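Local structure of actinorhodin polyketide putative beta-ketoacyl synthase 2 (Streptomyces coelicolor A3, 1TQY) at residues 107-112 with 173-178; 260-265 with 404-409. The protein probably acts as the chain length factor of the actinorhodin polyketide synthase, a ketosynthase-like subunit that works with a ketosynthase partner to set polyketide length. All blocks are in the same frame, centred on the assembly; numbering follows the deposited sequence.

Contact 1: residues 107-112 with 173-178; sequences GVVTAN and LDALGH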
loop_
_atom_site.group_PDB
_atom_site.type_symbol
_atom_site.label_atom_id
_atom_site.label_comp_id
_atom_site.label_asym_id
_atom_site.label_seq_id
_atom_site.Cartn_x
_atom_site.Cartn_y
_atom_site.Cartn_z
ATOM N N GLY B 107 4.638 12.059 10.464
ATOM C CA GLY B 107 4.151 11.226 9.376
ATOM C C GLY B 107 3.528 9.928 9.855
ATOM O O GLY B 107 3.643 9.567 11.026
ATOM N N VAL B 108 2.863 9.225 8.948
ATOM C CA VAL B 108 2.230 7.962 9.294
ATOM C C VAL B 108 2.409 6.938 8.176
ATOM O O VAL B 108 1.967 7.149 7.043
ATOM C CB VAL B 108 0.713 8.147 9.587
ATOM C CG1 VAL B 108 0.067 6.799 9.899
ATOM C CG2 VAL B 108 0.521 9.081 10.784
ATOM N N VAL B 109 3.080 5.833 8.497
ATOM C CA VAL B 109 3.323 4.766 7.529
ATOM C C VAL B 109 2.867 3.426 8.096
ATOM O O VAL B 109 3.446 2.922 9.057
ATOM C CB VAL B 109 4.814 4.654 7.177
ATOM C CG1 VAL B 109 4.988 3.626 6.061
ATOM C CG2 VAL B 109 5.351 6.007 6.752
ATOM N N THR B 110 1.825 2.857 7.496
ATOM C CA THR B 110 1.298 1.574 7.948
ATOM C C THR B 110 1.238 0.553 6.845
ATOM O O THR B 110 1.314 0.895 5.669
ATOM C CB THR B 110 -0.156 1.689 8.450
ATOM O OG1 THR B 110 -0.987 2.138 7.368
ATOM C CG2 THR B 110 -0.254 2.640 9.637
ATOM N N ALA B 111 1.108 -0.710 7.229
ATOM C CA ALA B 111 0.946 -1.768 6.241
ATOM C C ALA B 111 -0.464 -2.308 6.512
ATOM O O ALA B 111 -0.936 -2.267 7.646
ATOM C CB ALA B 111 1.989 -2.862 6.445
ATOM N N ASN B 112 -1.146 -2.782 5.479
ATOM C CA ASN B 112 -2.492 -3.326 5.651
ATOM C C ASN B 112 -2.642 -4.487 4.673
ATOM O O ASN B 112 -2.388 -4.337 3.482
ATOM C CB ASN B 112 -3.546 -2.256 5.349
ATOM C CG ASN B 112 -4.850 -2.511 6.066
ATOM O OD1 ASN B 112 -5.298 -3.659 6.173
ATOM N ND2 ASN B 112 -5.479 -1.440 6.557
ATOM N N LEU B 173 6.927 -5.074 8.234
ATOM C CA LEU B 173 8.347 -4.753 8.360
ATOM C C LEU B 173 8.698 -3.712 7.312
ATOM O O LEU B 173 9.415 -2.762 7.596
ATOM C CB LEU B 173 9.201 -6.019 8.169
ATOM C CG LEU B 173 10.119 -6.392 9.336
ATOM C CD1 LEU B 173 9.296 -6.462 10.601
ATOM C CD2 LEU B 173 10.825 -7.733 9.073
ATOM N N ASP B 174 8.172 -3.889 6.103
ATOM C CA ASP B 174 8.414 -2.943 5.025
ATOM C C ASP B 174 7.941 -1.545 5.417
ATOM O O ASP B 174 8.591 -0.557 5.081
ATOM C CB ASP B 174 7.703 -3.397 3.750
ATOM C CG ASP B 174 8.380 -4.594 3.094
ATOM O OD1 ASP B 174 7.762 -5.208 2.190
ATOM O OD2 ASP B 174 9.530 -4.919 3.467
ATOM N N ALA B 175 6.814 -1.470 6.126
ATOM C CA ALA B 175 6.261 -0.185 6.556
ATOM C C ALA B 175 7.266 0.517 7.470
ATOM O O ALA B 175 7.536 1.709 7.318
ATOM C CB ALA B 175 4.927 -0.402 7.292
ATOM N N LEU B 176 7.802 -0.243 8.419
ATOM C CA LEU B 176 8.783 0.249 9.378
ATOM C C LEU B 176 10.032 0.739 8.659
ATOM O O LEU B 176 10.614 1.766 9.016
ATOM C CB LEU B 176 9.144 -0.861 10.362
ATOM C CG LEU B 176 8.491 -0.836 11.743
ATOM C CD1 LEU B 176 7.132 -0.159 11.695
ATOM C CD2 LEU B 176 8.373 -2.266 12.259
ATOM N N GLY B 177 10.444 -0.004 7.640
ATOM C CA GLY B 177 11.611 0.399 6.881
ATOM C C GLY B 177 11.278 1.652 6.088
ATOM O O GLY B 177 12.126 2.527 5.881
ATOM N N HIS B 178 10.029 1.743 5.640
ATOM C CA HIS B 178 9.576 2.896 4.855
ATOM C C HIS B 178 9.585 4.149 5.739
ATOM O O HIS B 178 9.894 5.257 5.285
ATOM C CB HIS B 178 8.165 2.635 4.306
ATOM C CG HIS B 178 7.676 3.680 3.347
ATOM N ND1 HIS B 178 7.363 3.396 2.032
ATOM C CD2 HIS B 178 7.401 4.997 3.519
ATOM C CE1 HIS B 178 6.916 4.492 1.439
ATOM N NE2 HIS B 178 6.928 5.477 2.319
#

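Contact 2: residues 260-265 with 404-409; sequences GELAGC and SAAVLR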
loop_
_atom_site.group_PDB
_atom_site.type_symbol
_atom_site.label_atom_id
_atom_site.label_comp_id
_atom_site.label_asym_id
_atom_site.label_seq_id
_atom_site.Cartn_x
_atom_site.Cartn_y
_atom_site.Cartn_z
ATOM N N GLY B 260 15.096 1.137 21.388
ATOM C CA GLY B 260 16.230 0.700 20.613
ATOM C C GLY B 260 16.321 1.489 19.331
ATOM O O GLY B 260 15.559 2.435 19.107
ATOM N N GLU B 261 17.260 1.087 18.484
ATOM C CA GLU B 261 17.491 1.739 17.205
ATOM C C GLU B 261 17.151 0.792 16.068
ATOM O O GLU B 261 17.397 -0.411 16.152
ATOM C CB GLU B 261 18.966 2.139 17.090
ATOM C CG GLU B 261 19.345 2.761 15.754
ATOM C CD GLU B 261 20.852 2.795 15.523
ATOM O OE1 GLU B 261 21.612 2.762 16.516
ATOM O OE2 GLU B 261 21.272 2.866 14.348
ATOM N N LEU B 262 16.572 1.335 15.010
ATOM C CA LEU B 262 16.253 0.540 13.838
ATOM C C LEU B 262 17.511 0.743 12.987
ATOM O O LEU B 262 17.606 1.711 12.234
ATOM C CB LEU B 262 15.031 1.116 13.127
ATOM C CG LEU B 262 14.191 0.141 12.310
ATOM C CD1 LEU B 262 13.364 0.917 11.291
ATOM C CD2 LEU B 262 15.067 -0.868 11.600
ATOM N N ALA B 263 18.473 -0.162 13.120
ATOM C CA ALA B 263 19.751 -0.051 12.420
ATOM C C ALA B 263 19.738 -0.224 10.909
ATOM O O ALA B 263 20.348 0.566 10.187
ATOM C CB ALA B 263 20.751 -1.022 13.042
ATOM N N GLY B 264 19.068 -1.267 10.429
ATOM C CA GLY B 264 19.017 -1.503 8.997
ATOM C C GLY B 264 17.736 -2.194 8.572
ATOM O O GLY B 264 17.049 -2.811 9.396
ATOM N N CYS B 265 17.418 -2.088 7.283
ATOM C CA CYS B 265 16.211 -2.686 6.700
ATOM C C CYS B 265 16.485 -3.131 5.271
ATOM O O CYS B 265 17.352 -2.578 4.602
ATOM C CB CYS B 265 15.075 -1.663 6.643
ATOM S SG CYS B 265 14.794 -0.748 8.172
ATOM N N SER B 404 11.519 -9.707 3.989
ATOM C CA SER B 404 11.807 -8.484 4.702
ATOM C C SER B 404 12.638 -8.774 5.941
ATOM O O SER B 404 12.337 -9.686 6.717
ATOM C CB SER B 404 10.492 -7.801 5.082
ATOM O OG SER B 404 10.727 -6.531 5.633
ATOM N N ALA B 405 13.696 -7.993 6.114
ATOM C CA ALA B 405 14.583 -8.159 7.249
ATOM C C ALA B 405 14.852 -6.816 7.913
ATOM O O ALA B 405 14.924 -5.785 7.244
ATOM C CB ALA B 405 15.884 -8.796 6.799
ATOM N N ALA B 406 15.008 -6.835 9.231
ATOM C CA ALA B 406 15.247 -5.617 9.983
ATOM C C ALA B 406 16.201 -5.890 11.129
ATOM O O ALA B 406 16.031 -6.852 11.878
ATOM C CB ALA B 406 13.936 -5.079 10.523
ATOM N N VAL B 407 17.213 -5.047 11.267
ATOM C CA VAL B 407 18.170 -5.226 12.350
ATOM C C VAL B 407 17.977 -4.129 13.389
ATOM O O VAL B 407 17.904 -2.950 13.055
ATOM C CB VAL B 407 19.622 -5.258 11.803
ATOM C CG1 VAL B 407 19.747 -4.323 10.634
ATOM C CG2 VAL B 407 20.610 -4.893 12.908
ATOM N N LEU B 408 17.872 -4.532 14.652
ATOM C CA LEU B 408 17.660 -3.597 15.756
ATOM C C LEU B 408 18.833 -3.628 16.727
ATOM O O LEU B 408 19.531 -4.636 16.836
ATOM C CB LEU B 408 16.384 -3.975 16.514
ATOM C CG LEU B 408 15.094 -4.101 15.699
ATOM C CD1 LEU B 408 13.984 -4.585 16.586
ATOM C CD2 LEU B 408 14.745 -2.755 15.084
ATOM N N ARG B 409 19.042 -2.523 17.437
ATOM C CA ARG B 409 20.122 -2.442 18.417
ATOM C C ARG B 409 19.626 -1.946 19.762
ATOM O O ARG B 409 18.700 -1.141 19.835
ATOM C CB ARG B 409 21.227 -1.499 17.948
ATOM C CG ARG B 409 22.038 -1.984 16.781
ATOM C CD ARG B 409 23.487 -1.566 16.956
ATOM N NE ARG B 409 24.263 -1.837 15.752
ATOM C CZ ARG B 409 24.156 -1.135 14.629
ATOM N NH1 ARG B 409 23.311 -0.114 14.561
ATOM N NH2 ARG B 409 24.886 -1.463 13.571
#

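Contact 1: residues 107-112 with 173-178
The carbonyl oxygens of Val-109 and Ala-175 converge on one hydroxyl, Ser-192 OG, which is hydrogen-bonded to Val-109 O and only weakly to Ala-175 O. Strand 189-196, which carries that serine, thus bridges strand 106-111 and helix 171-185 where the two meet in the thiolase fold of the ketosynthase family. In this fold helix 171-185 is the buried helix that follows the position of the nucleophilic cysteine in true ketosynthases. The axes of 107-111 and 173-178 approach to 6.9 Å and run nearly antiparallel, at 162°, as expected of a helix lying along a sheet.

The rest of the contact is van der Waals packing, mostly by Val-109, Ala-175 and His-178. Val-109 aims at the helix, and with its CG1 anti to the backbone N (chi1 -174°) that methyl reaches Ala-175 O at 3.4 Å. The same CG1 lies 3.8 Å from His-178 CB, while CG2 comes to 4.0 Å from His-178 CD2, so both branches of the valine engage the histidine. The two side chains cross at about a right angle, and CG1 meets the imidazole obliquely. His-178 also packs on a polar side chain of the partner protein, which places this end of the contact near the subunit interface.

One turn back along the helix, Ala-175 CB is pressed against the strand backbone, 3.8 Å from Thr-110 C. The small residue lets the main chains come close: Thr-110 CA and Ala-175 CA are 5.4 Å apart. Thr-110 itself points its side chain to the other side of the strand, where OG1 pairs with the hydroxyl of Thr-149. At the far end the fit is methyl on methyl, Ala-111 CB standing 3.9 Å from Ala-175 CB.

Contact 2: residues 260-265 with 404-409
A classic beta bulge interrupts the antiparallel pairing of strands 260-269 and 402-410 in the second half of the thiolase fold. Ala-263 and Gly-264 both face Val-407, and the register slips by one residue between Leu-262 and Gly-264. Helix-like psi at Ala-263 (-47°) brings the N-H of Gly-264 round to the acceptor that Ala-263 N also uses: Val-407 O takes weak bonds from Ala-263 N (2.8 Å, strongly bent) and Gly-264 N (3.3 Å). Regular pairing holds before and after. Glu-261 N to Arg-409 O and Arg-409 N to Glu-261 O both measure 3.0 Å, and Val-407 N reaches Gly-264 O at 2.9 Å.

Glu-261 and Arg-409 run side by side on one face. A bend at chi2 (-143°) helps carry the arginine across, where Glu-261 OE2 meets the guanidinium edge in a long salt bridge, 3.6 Å from Arg-409 NH1, with the flat groups turned 52° apart. Arg-409 NH2 has a second partner, the carbonyl oxygen of Ala-292. Ala-263, the bulged residue, points its CB at the partner strand and packs on Val-407 CG2, at 3.9 Å. On the other face Leu-262 CD2 rests 4.0 Å from Leu-408 CD2.

Helix 281-292 lies against Ala-263, Ala-405 and Val-407, helix 345-359 against Leu-408, and helix 171-185 against Leu-262 and Cys-265, while strands 11-20 and 391-398 continue the backbone pairing outward.

Overall arrangement
Helix 171-185 is common ground for the two contacts, whose centres lie about 13 Å apart. In contact 1 it rests on strand 106-111; its other side meets strands 260-269 and 402-410 of contact 2, as expected of a thiolase-fold helix layer held between two sheets. The link is partly polar: Asp-174 OD2 and Ser-404 OG are 3.0 Å apart, probably hydrogen-bonded, and the same carboxylate oxygen also pairs with Ser-267 OG. Van der Waals contacts follow, Gly-177 CA at 3.6 Å from Cys-265 SG and Leu-176 O at 3.7 Å from Leu-262 CD1. The bound sodium ion uses Pro-21 and Gln-58, neither of them in the four segments.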